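Local coordinates for capsular polysaccharide biosynthesis protein (PDB 4BQN), which binds coenzyme A and probably acts as an acetyltransferase in the biosynthesis of capsular polysaccharide in Burkholderia pseudomallei, at residues M22-W33 against L218-D228; Y103-Y111 against E118-A126. The protein carries 1 engineered substitution. One frame throughout, in Å; residues are numbered along the deposited sequence. Where two conformers were deposited one is given.

Interaction 1 (22-33 with 218-228) and interaction 2 (103-111 with 118-126) lie on opposite sides of the chain's centre, their own centres about 36 Å apart and their nearest atoms about 15 Å apart. In chain order interaction 2 falls wholly between the two segments of interaction 1. The first is long-range, joining helices 15-24 and 27-32, beside the edge strand 33-35 of the parallel sheet, to the loop after helix 204-217. The second is local, a two-stranded antiparallel sheet running into helix 123-130. Between nearest atoms, coenzyme A is about 5 Å from the Asn108 side chain but about 14 Å from that of Met22, which places only interaction 2 beside the coenzyme A pocket.

Interaction 1 of 2, residues M22-W33 against L218-D228; sequences MLNSCPTFARDW and LGYTYSDISFD
Ser226 O is buried against Cys26 with no hydrogen-bonding partner in the model; instead it makes a CA-H...O contact with Cys26 CA at 3.0 Å and presses equally close on Cys26 CB. Cys26 is also the N-cap residue of helix 27-32, its SG accepting a weak, long capping bond from Phe29 N.

A single phenol oxygen, Tyr220 OH, ties Asp32 and Trp33 to the loop 218-228. It donates to Asp32 OD2 at 2.7 Å and takes a weak, bent bond from Trp33 NE1. The tyrosine ring and the carboxylate are nearly coplanar, 14° apart, and the hydroxyl uses the anti lone pair of OD2. Arg31 grips the same carboxylate side-on through NE and NH2, with NH2 reaching OD2 on its syn side. OD2 therefore accepts from two groups, and the charge of Arg31 would be expected to stabilise the carboxylate. Along the phenol runs the methyl of Thr28, CG2 to Tyr220 CE1 3.7 Å, while Leu218 CD1 meets the Phe29 ring at its edge, near CE1.

At the other end, Phe227 fits between Met22 and Cys26. In the conformer described, the Met22 chain extends away from its own N and then bends at chi2 and chi3, which brings CG over one ring face, 22° off the normal, a CH-pi contact; SD, more oblique, makes a Met-aromatic contact. Ser25 OG links the backbones, donating to Met22 O and accepting from Asp228 N at 3.1 Å in an almost straight bond (175°). Between the two ends, waters connect the polar groups: one joins Thr28 OG1 and Asp224 O, another Thr28 OG1 and Asp224 OD1.

Gly219, with positive phi, forms a Schellman motif at the C-terminal end of helix 204-217. Cys26 and Tyr220 both rest on Met215 of that helix, Leu23 and Trp33 touch Tyr8 of strand 6-11, and Leu218 and Trp33 reach Leu62 of strand 62-65.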
loop_
_atom_site.group_PDB
_atom_site.type_symbol
_atom_site.label_atom_id
_atom_site.label_comp_id
_atom_site.label_asym_id
_atom_site.label_seq_id
_atom_site.Cartn_x
_atom_site.Cartn_y
_atom_site.Cartn_z
ATOM N N MET A 22 3.655 -5.928 -14.275
ATOM C CA MET A 22 4.787 -6.765 -13.919
ATOM C C MET A 22 4.661 -8.150 -14.550
ATOM O O MET A 22 5.609 -8.629 -15.160
ATOM C CB MET A 22 4.906 -6.851 -12.391
ATOM C CG MET A 22 6.184 -7.505 -11.893
ATOM S SD MET A 22 7.668 -6.636 -12.408
ATOM C CE MET A 22 7.696 -5.259 -11.259
ATOM N N LEU A 23 3.494 -8.779 -14.416
ATOM C CA LEU A 23 3.272 -10.099 -15.024
ATOM C C LEU A 23 3.489 -10.103 -16.534
ATOM O O LEU A 23 4.147 -11.008 -17.070
ATOM C CB LEU A 23 1.881 -10.630 -14.696
ATOM C CG LEU A 23 1.706 -11.098 -13.242
ATOM C CD1 LEU A 23 0.219 -11.239 -12.938
ATOM C CD2 LEU A 23 2.460 -12.403 -12.968
ATOM N N ASN A 24 2.989 -9.070 -17.211
ATOM C CA ASN A 24 3.133 -8.970 -18.663
ATOM C C ASN A 24 4.590 -8.858 -19.095
ATOM O O ASN A 24 4.916 -9.163 -20.235
ATOM C CB ASN A 24 2.348 -7.767 -19.187
ATOM C CG ASN A 24 0.853 -8.014 -19.227
ATOM O OD1 ASN A 24 0.373 -9.132 -19.006
ATOM N ND2 ASN A 24 0.100 -6.962 -19.532
ATOM N N SER A 25 5.462 -8.428 -18.183
ATOM C CA SER A 25 6.893 -8.295 -18.484
ATOM C C SER A 25 7.681 -9.607 -18.384
ATOM O O SER A 25 8.860 -9.632 -18.728
ATOM C CB SER A 25 7.538 -7.213 -17.598
ATOM O OG SER A 25 7.925 -7.718 -16.330
ATOM N N CYS A 26 7.032 -10.681 -17.943
ATOM C CA CYS A 26 7.636 -12.012 -17.912
ATOM C C CYS A 26 7.293 -12.737 -19.214
ATOM O O CYS A 26 6.114 -12.997 -19.482
ATOM C CB CYS A 26 7.099 -12.805 -16.722
ATOM S SG CYS A 26 7.651 -14.529 -16.723
ATOM N N PRO A 27 8.320 -13.057 -20.035
ATOM C CA PRO A 27 8.043 -13.640 -21.359
ATOM C C PRO A 27 7.247 -14.945 -21.298
ATOM O O PRO A 27 6.400 -15.190 -22.154
ATOM C CB PRO A 27 9.441 -13.864 -21.964
ATOM C CG PRO A 27 10.309 -12.880 -21.269
ATOM C CD PRO A 27 9.758 -12.748 -19.871
ATOM N N THR A 28 7.496 -15.771 -20.287
ATOM C CA THR A 28 6.792 -17.051 -20.179
ATOM C C THR A 28 5.310 -16.827 -19.852
ATOM O O THR A 28 4.431 -17.486 -20.426
ATOM C CB THR A 28 7.492 -17.982 -19.170
ATOM O OG1 THR A 28 8.825 -18.227 -19.626
ATOM C CG2 THR A 28 6.774 -19.311 -19.048
ATOM N N PHE A 29 5.031 -15.878 -18.959
ATOM C CA PHE A 29 3.653 -15.521 -18.653
ATOM C C PHE A 29 2.963 -14.920 -19.884
ATOM O O PHE A 29 1.844 -15.309 -20.238
ATOM C CB PHE A 29 3.587 -14.531 -17.481
ATOM C CG PHE A 29 2.186 -14.167 -17.085
ATOM C CD1 PHE A 29 1.474 -14.930 -16.158
ATOM C CD2 PHE A 29 1.575 -13.060 -17.656
ATOM C CE1 PHE A 29 0.180 -14.587 -15.809
ATOM C CE2 PHE A 29 0.288 -12.714 -17.316
ATOM C CZ PHE A 29 -0.417 -13.475 -16.394
ATOM N N ALA A 30 3.640 -13.975 -20.537
ATOM C CA ALA A 30 3.072 -13.263 -21.688
ATOM C C ALA A 30 2.825 -14.173 -22.895
ATOM O O ALA A 30 1.976 -13.877 -23.731
ATOM C CB ALA A 30 3.941 -12.074 -22.071
ATOM N N ARG A 31 3.553 -15.286 -22.966
ATOM C CA ARG A 31 3.335 -16.310 -23.998
ATOM C C ARG A 31 1.926 -16.908 -23.870
ATOM O O ARG A 31 1.291 -17.247 -24.873
ATOM C CB ARG A 31 4.411 -17.408 -23.882
ATOM C CG ARG A 31 4.272 -18.589 -24.833
ATOM C CD ARG A 31 5.133 -19.764 -24.372
ATOM N NE ARG A 31 4.648 -20.307 -23.104
ATOM C CZ ARG A 31 5.384 -20.989 -22.232
ATOM N NH1 ARG A 31 6.667 -21.240 -22.478
ATOM N NH2 ARG A 31 4.830 -21.420 -21.106
ATOM N N ASP A 32 1.449 -17.031 -22.636
ATOM C CA ASP A 32 0.223 -17.779 -22.328
ATOM C C ASP A 32 -1.009 -16.930 -22.061
ATOM O O ASP A 32 -2.136 -17.430 -22.179
ATOM C CB ASP A 32 0.443 -18.694 -21.111
ATOM C CG ASP A 32 1.511 -19.751 -21.350
ATOM O OD1 ASP A 32 1.706 -20.164 -22.514
ATOM O OD2 ASP A 32 2.148 -20.179 -20.361
ATOM N N TRP A 33 -0.805 -15.668 -21.675
ATOM C CA TRP A 33 -1.886 -14.853 -21.129
ATOM C C TRP A 33 -1.978 -13.498 -21.787
ATOM O O TRP A 33 -0.952 -12.838 -22.008
ATOM C CB TRP A 33 -1.674 -14.642 -19.627
ATOM C CG TRP A 33 -1.705 -15.907 -18.844
ATOM C CD1 TRP A 33 -0.630 -16.664 -18.446
ATOM C CD2 TRP A 33 -2.871 -16.569 -18.350
ATOM N NE1 TRP A 33 -1.065 -17.756 -17.729
ATOM C CE2 TRP A 33 -2.435 -17.739 -17.678
ATOM C CE3 TRP A 33 -4.246 -16.301 -18.430
ATOM C CZ2 TRP A 33 -3.333 -18.622 -17.056
ATOM C CZ3 TRP A 33 -5.139 -17.179 -17.821
ATOM C CH2 TRP A 33 -4.676 -18.333 -17.146
ATOM N N LEU A 218 -0.281 -20.282 -10.400
ATOM C CA LEU A 218 -0.759 -20.707 -11.712
ATOM C C LEU A 218 -0.088 -21.973 -12.250
ATOM O O LEU A 218 -0.503 -22.500 -13.286
ATOM C CB LEU A 218 -0.594 -19.563 -12.710
ATOM C CG LEU A 218 -1.480 -18.347 -12.437
ATOM C CD1 LEU A 218 -1.067 -17.230 -13.378
ATOM C CD2 LEU A 218 -2.954 -18.689 -12.619
ATOM N N GLY A 219 0.937 -22.469 -11.552
ATOM C CA GLY A 219 1.602 -23.711 -11.944
ATOM C C GLY A 219 2.900 -23.558 -12.699
ATOM O O GLY A 219 3.461 -24.553 -13.145
ATOM N N TYR A 220 3.401 -22.329 -12.844
ATOM C CA TYR A 220 4.737 -22.136 -13.410
ATOM C C TYR A 220 5.799 -22.587 -12.412
ATOM O O TYR A 220 5.549 -22.584 -11.210
ATOM C CB TYR A 220 4.969 -20.665 -13.788
ATOM C CG TYR A 220 4.079 -20.199 -14.917
ATOM C CD1 TYR A 220 4.410 -20.476 -16.244
ATOM C CD2 TYR A 220 2.906 -19.486 -14.666
ATOM C CE1 TYR A 220 3.590 -20.078 -17.286
ATOM C CE2 TYR A 220 2.087 -19.068 -15.706
ATOM C CZ TYR A 220 2.435 -19.368 -17.009
ATOM O OH TYR A 220 1.622 -18.958 -18.040
ATOM N N THR A 221 6.967 -22.977 -12.916
ATOM C CA THR A 221 8.142 -23.335 -12.117
ATOM C C THR A 221 8.897 -22.077 -11.700
ATOM O O THR A 221 8.727 -21.026 -12.313
ATOM C CB THR A 221 9.133 -24.202 -12.940
ATOM O OG1 THR A 221 9.680 -23.424 -14.016
ATOM C CG2 THR A 221 8.452 -25.435 -13.502
ATOM N N TYR A 222 9.772 -22.195 -10.707
ATOM C CA TYR A 222 10.639 -21.088 -10.309
ATOM C C TYR A 222 11.464 -20.574 -11.480
ATOM O O TYR A 222 11.619 -19.357 -11.644
ATOM C CB TYR A 222 11.529 -21.503 -9.122
ATOM C CG TYR A 222 10.750 -21.558 -7.832
ATOM C CD1 TYR A 222 10.045 -22.708 -7.457
ATOM C CD2 TYR A 222 10.686 -20.448 -7.000
ATOM C CE1 TYR A 222 9.304 -22.741 -6.281
ATOM C CE2 TYR A 222 9.957 -20.467 -5.832
ATOM C CZ TYR A 222 9.268 -21.606 -5.475
ATOM O OH TYR A 222 8.554 -21.585 -4.307
ATOM N N SER A 223 11.940 -21.501 -12.317
ATOM C CA SER A 223 12.791 -21.156 -13.454
ATOM C C SER A 223 12.060 -20.424 -14.589
ATOM O O SER A 223 12.701 -19.791 -15.426
ATOM C CB SER A 223 13.503 -22.402 -13.991
ATOM O OG SER A 223 12.572 -23.374 -14.428
ATOM N N ASP A 224 10.724 -20.504 -14.607
ATOM C CA ASP A 224 9.897 -19.787 -15.590
ATOM C C ASP A 224 9.821 -18.272 -15.326
ATOM O O ASP A 224 9.422 -17.499 -16.196
ATOM C CB ASP A 224 8.453 -20.317 -15.579
ATOM C CG ASP A 224 8.314 -21.702 -16.186
ATOM O OD1 ASP A 224 9.050 -22.038 -17.136
ATOM O OD2 ASP A 224 7.413 -22.436 -15.721
ATOM N N ILE A 225 10.180 -17.859 -14.118
ATOM C CA ILE A 225 9.826 -16.533 -13.632
ATOM C C ILE A 225 10.968 -15.536 -13.818
ATOM O O ILE A 225 12.042 -15.694 -13.240
ATOM C CB ILE A 225 9.393 -16.601 -12.156
ATOM C CG1 ILE A 225 8.251 -17.615 -11.978
ATOM C CG2 ILE A 225 8.996 -15.215 -11.649
ATOM C CD1 ILE A 225 7.965 -17.960 -10.530
ATOM N N SER A 226 10.716 -14.508 -14.627
ATOM C CA SER A 226 11.684 -13.440 -14.847
ATOM C C SER A 226 10.919 -12.189 -15.227
ATOM O O SER A 226 9.936 -12.256 -15.943
ATOM C CB SER A 226 12.706 -13.805 -15.932
ATOM O OG SER A 226 12.101 -13.882 -17.204
ATOM N N PHE A 227 11.361 -11.049 -14.719
ATOM C CA PHE A 227 10.663 -9.792 -14.960
ATOM C C PHE A 227 11.595 -8.725 -15.502
ATOM O O PHE A 227 12.819 -8.829 -15.385
ATOM C CB PHE A 227 9.992 -9.291 -13.667
ATOM C CG PHE A 227 9.013 -10.267 -13.077
ATOM C CD1 PHE A 227 7.815 -10.560 -13.724
ATOM C CD2 PHE A 227 9.310 -10.930 -11.892
ATOM C CE1 PHE A 227 6.921 -11.487 -13.197
ATOM C CE2 PHE A 227 8.408 -11.840 -11.338
ATOM C CZ PHE A 227 7.214 -12.124 -11.993
ATOM N N ASP A 228 10.992 -7.674 -16.058
ATOM C CA ASP A 228 11.731 -6.487 -16.460
ATOM C C ASP A 228 12.177 -5.780 -15.182
ATOM O O ASP A 228 11.350 -5.255 -14.444
ATOM C CB ASP A 228 10.824 -5.568 -17.295
ATOM C CG ASP A 228 11.508 -4.284 -17.745
ATOM O OD1 ASP A 228 12.622 -3.958 -17.277
ATOM O OD2 ASP A 228 10.903 -3.580 -18.583
HETATM O O HOH W 1 10.222 -15.961 -18.407
HETATM O O HOH W 2 10.109 -20.600 -19.195
HETATM O O HOH W 3 8.059 -22.608 -20.076
#

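Interaction 2 of 2, residues Y103-Y111 against E118-A126; sequences YHPTVNSPY and EGYVDALIA
Backbone bonds join Asn108 and Val121 as an antiparallel hydrogen-bonded pair: Asn108 N donates to Val121 O at 3.0 Å, and Val121 N returns a bond to Asn108 O at 2.9 Å (N-H...O angle 170°). Val107 and Asp122 form the adjoining non-hydrogen-bonded pair. Farther on, Thr106 O receives weak bonds from Ala123 N and Leu124 N, in the first turn of helix 123-130.

Among side-chain bonds, Thr106 OG1 donates to Asp122 OD2 at 2.8 Å, coming from above the carboxylate plane, 44° out of it. Asp122 OD2 is also hydrogen-bonded to Tyr242 OH. Its other oxygen, OD1, accepts from Ile125 N at 3.0 Å. Asp122 is thus the last strand residue of this two-stranded antiparallel sheet and the N-cap of helix 123-130; with CG anti to N (chi1 -168°) its carboxylate lies near both Thr106 and the helix start. At the far end, in the conformer described, Ser109 OG donates to Gly119 O at 2.8 Å, nearly in line with the carbonyl. Tyr120 OH hydrogen-bonds to Asn200 OD1, a coenzyme A-binding residue.

Apolar contacts flank the strands. Val107 CG1 meets Tyr120 CB at 3.9 Å on one side; Pro110 CG packs on Val121 CG1, also 3.9 Å. Thr106 CG2 lies against Leu124 CB and CD2. Val121 packs on Phe280 of helix 269-281 and Phe291 of helix 285-296.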
loop_
_atom_site.group_PDB
_atom_site.type_symbol
_atom_site.label_atom_id
_atom_site.label_comp_id
_atom_site.label_asym_id
_atom_site.label_seq_id
_atom_site.Cartn_x
_atom_site.Cartn_y
_atom_site.Cartn_z
ATOM N N TYR A 103 8.125 1.283 7.615
ATOM C CA TYR A 103 9.147 2.287 7.293
ATOM C C TYR A 103 8.765 3.680 7.763
ATOM O O TYR A 103 9.641 4.487 8.106
ATOM C CB TYR A 103 9.405 2.354 5.796
ATOM C CG TYR A 103 9.895 1.056 5.226
ATOM C CD1 TYR A 103 11.201 0.621 5.447
ATOM C CD2 TYR A 103 9.062 0.269 4.425
ATOM C CE1 TYR A 103 11.652 -0.587 4.918
ATOM C CE2 TYR A 103 9.500 -0.931 3.896
ATOM C CZ TYR A 103 10.794 -1.345 4.125
ATOM O OH TYR A 103 11.205 -2.529 3.574
ATOM N N HIS A 104 7.464 3.966 7.737
ATOM C CA HIS A 104 6.963 5.332 7.940
ATOM C C HIS A 104 5.829 5.274 8.949
ATOM O O HIS A 104 4.660 5.470 8.612
ATOM C CB HIS A 104 6.489 5.959 6.612
ATOM C CG HIS A 104 7.263 5.511 5.413
ATOM N ND1 HIS A 104 6.723 4.672 4.459
ATOM C CD2 HIS A 104 8.535 5.778 5.009
ATOM C CE1 HIS A 104 7.629 4.436 3.526
ATOM N NE2 HIS A 104 8.736 5.101 3.829
ATOM N N PRO A 105 6.164 5.012 10.221
ATOM C CA PRO A 105 5.099 4.715 11.169
ATOM C C PRO A 105 4.247 5.940 11.518
ATOM O O PRO A 105 3.210 5.794 12.160
ATOM C CB PRO A 105 5.856 4.192 12.411
ATOM C CG PRO A 105 7.214 3.834 11.927
ATOM C CD PRO A 105 7.497 4.773 10.786
ATOM N N THR A 106 4.686 7.134 11.109
ATOM C CA THR A 106 3.931 8.352 11.378
ATOM C C THR A 106 2.980 8.736 10.237
ATOM O O THR A 106 2.291 9.743 10.339
ATOM C CB THR A 106 4.876 9.546 11.621
ATOM O OG1 THR A 106 5.590 9.834 10.424
ATOM C CG2 THR A 106 5.860 9.265 12.756
ATOM N N VAL A 107 2.949 7.950 9.155
ATOM C CA VAL A 107 2.251 8.353 7.928
ATOM C C VAL A 107 0.961 7.568 7.768
ATOM O O VAL A 107 0.929 6.362 7.968
ATOM C CB VAL A 107 3.160 8.181 6.681
ATOM C CG1 VAL A 107 2.419 8.481 5.383
ATOM C CG2 VAL A 107 4.408 9.048 6.798
ATOM N N ASN A 108 -0.099 8.251 7.362
ATOM C CA ASN A 108 -1.320 7.579 6.952
ATOM C C ASN A 108 -2.002 8.419 5.872
ATOM O O ASN A 108 -1.346 9.228 5.222
ATOM C CB ASN A 108 -2.209 7.260 8.158
ATOM C CG ASN A 108 -3.027 6.003 7.934
ATOM O OD1 ASN A 108 -3.966 6.005 7.138
ATOM N ND2 ASN A 108 -2.657 4.916 8.594
ATOM N N SER A 109 -3.292 8.219 5.656
ATOM C CA SER A 109 -4.023 9.037 4.701
ATOM C C SER A 109 -5.201 9.647 5.437
ATOM O O SER A 109 -5.695 9.067 6.415
ATOM C CB SER A 109 -4.475 8.196 3.518
ATOM O OG SER A 109 -3.344 7.651 2.863
ATOM N N PRO A 110 -5.635 10.836 4.996
ATOM C CA PRO A 110 -6.719 11.537 5.679
ATOM C C PRO A 110 -7.967 10.681 5.799
ATOM O O PRO A 110 -8.357 9.988 4.834
ATOM C CB PRO A 110 -7.016 12.725 4.758
ATOM C CG PRO A 110 -5.777 12.948 3.984
ATOM C CD PRO A 110 -5.073 11.626 3.877
ATOM N N TYR A 111 -8.569 10.711 6.981
ATOM C CA TYR A 111 -9.918 10.186 7.201
ATOM C C TYR A 111 -10.711 11.322 7.821
ATOM O O TYR A 111 -10.279 11.923 8.804
ATOM C CB TYR A 111 -9.913 8.986 8.156
ATOM C CG TYR A 111 -11.316 8.536 8.551
ATOM C CD1 TYR A 111 -11.994 9.115 9.636
ATOM C CD2 TYR A 111 -11.970 7.553 7.824
ATOM C CE1 TYR A 111 -13.279 8.712 9.985
ATOM C CE2 TYR A 111 -13.254 7.150 8.156
ATOM C CZ TYR A 111 -13.901 7.728 9.240
ATOM O OH TYR A 111 -15.175 7.320 9.578
ATOM N N GLU A 118 -1.408 14.788 -2.395
ATOM C CA GLU A 118 -0.363 13.792 -2.488
ATOM C C GLU A 118 -0.780 12.414 -1.965
ATOM O O GLU A 118 -0.032 11.450 -2.111
ATOM C CB GLU A 118 0.903 14.314 -1.798
ATOM C CG GLU A 118 1.422 15.595 -2.462
ATOM C CD GLU A 118 2.374 16.397 -1.610
ATOM O OE1 GLU A 118 2.554 16.062 -0.413
ATOM O OE2 GLU A 118 2.941 17.374 -2.151
ATOM N N GLY A 119 -1.966 12.334 -1.352
ATOM C CA GLY A 119 -2.541 11.064 -0.898
ATOM C C GLY A 119 -2.131 10.589 0.495
ATOM O O GLY A 119 -2.659 9.590 0.996
ATOM N N TYR A 120 -1.156 11.262 1.108
ATOM C CA TYR A 120 -0.614 10.855 2.408
ATOM C C TYR A 120 -0.382 12.077 3.262
ATOM O O TYR A 120 -0.111 13.172 2.737
ATOM C CB TYR A 120 0.714 10.102 2.250
ATOM C CG TYR A 120 0.606 8.938 1.315
ATOM C CD1 TYR A 120 0.180 7.694 1.767
ATOM C CD2 TYR A 120 0.871 9.095 -0.048
ATOM C CE1 TYR A 120 0.051 6.626 0.887
ATOM C CE2 TYR A 120 0.734 8.035 -0.929
ATOM C CZ TYR A 120 0.327 6.813 -0.456
ATOM O OH TYR A 120 0.213 5.774 -1.338
ATOM N N VAL A 121 -0.508 11.892 4.569
ATOM C CA VAL A 121 -0.210 12.926 5.541
ATOM C C VAL A 121 0.540 12.328 6.724
ATOM O O VAL A 121 0.549 11.107 6.928
ATOM C CB VAL A 121 -1.492 13.621 6.057
ATOM C CG1 VAL A 121 -2.222 14.352 4.927
ATOM C CG2 VAL A 121 -2.422 12.630 6.744
ATOM N N ASP A 122 1.193 13.186 7.489
ATOM C CA ASP A 122 1.895 12.732 8.674
ATOM C C ASP A 122 0.944 12.836 9.864
ATOM O O ASP A 122 0.627 13.930 10.339
ATOM C CB ASP A 122 3.201 13.508 8.873
ATOM C CG ASP A 122 4.084 12.881 9.923
ATOM O OD1 ASP A 122 3.632 12.784 11.083
ATOM O OD2 ASP A 122 5.202 12.437 9.571
ATOM N N ALA A 123 0.444 11.686 10.301
ATOM C CA ALA A 123 -0.483 11.609 11.412
ATOM C C ALA A 123 0.133 12.017 12.741
ATOM O O ALA A 123 -0.588 12.484 13.622
ATOM C CB ALA A 123 -1.080 10.217 11.513
ATOM N N LEU A 124 1.441 11.847 12.915
ATOM C CA LEU A 124 2.036 12.318 14.164
ATOM C C LEU A 124 1.959 13.838 14.232
ATOM O O LEU A 124 1.711 14.392 15.288
ATOM C CB LEU A 124 3.471 11.813 14.329
ATOM C CG LEU A 124 4.033 12.036 15.740
ATOM C CD1 LEU A 124 3.232 11.292 16.804
ATOM C CD2 LEU A 124 5.485 11.613 15.780
ATOM N N ILE A 125 2.164 14.505 13.098
ATOM C CA ILE A 125 1.955 15.960 13.018
ATOM C C ILE A 125 0.519 16.323 13.402
ATOM O O ILE A 125 0.310 17.285 14.130
ATOM C CB ILE A 125 2.396 16.516 11.653
ATOM C CG1 ILE A 125 3.920 16.503 11.622
ATOM C CG2 ILE A 125 1.860 17.932 11.415
ATOM C CD1 ILE A 125 4.553 17.011 10.349
ATOM N N ALA A 126 -0.465 15.563 12.917
ATOM C CA ALA A 126 -1.846 15.803 13.353
ATOM C C ALA A 126 -1.978 15.780 14.885
ATOM O O ALA A 126 -2.610 16.657 15.471
ATOM C CB ALA A 126 -2.813 14.816 12.709
#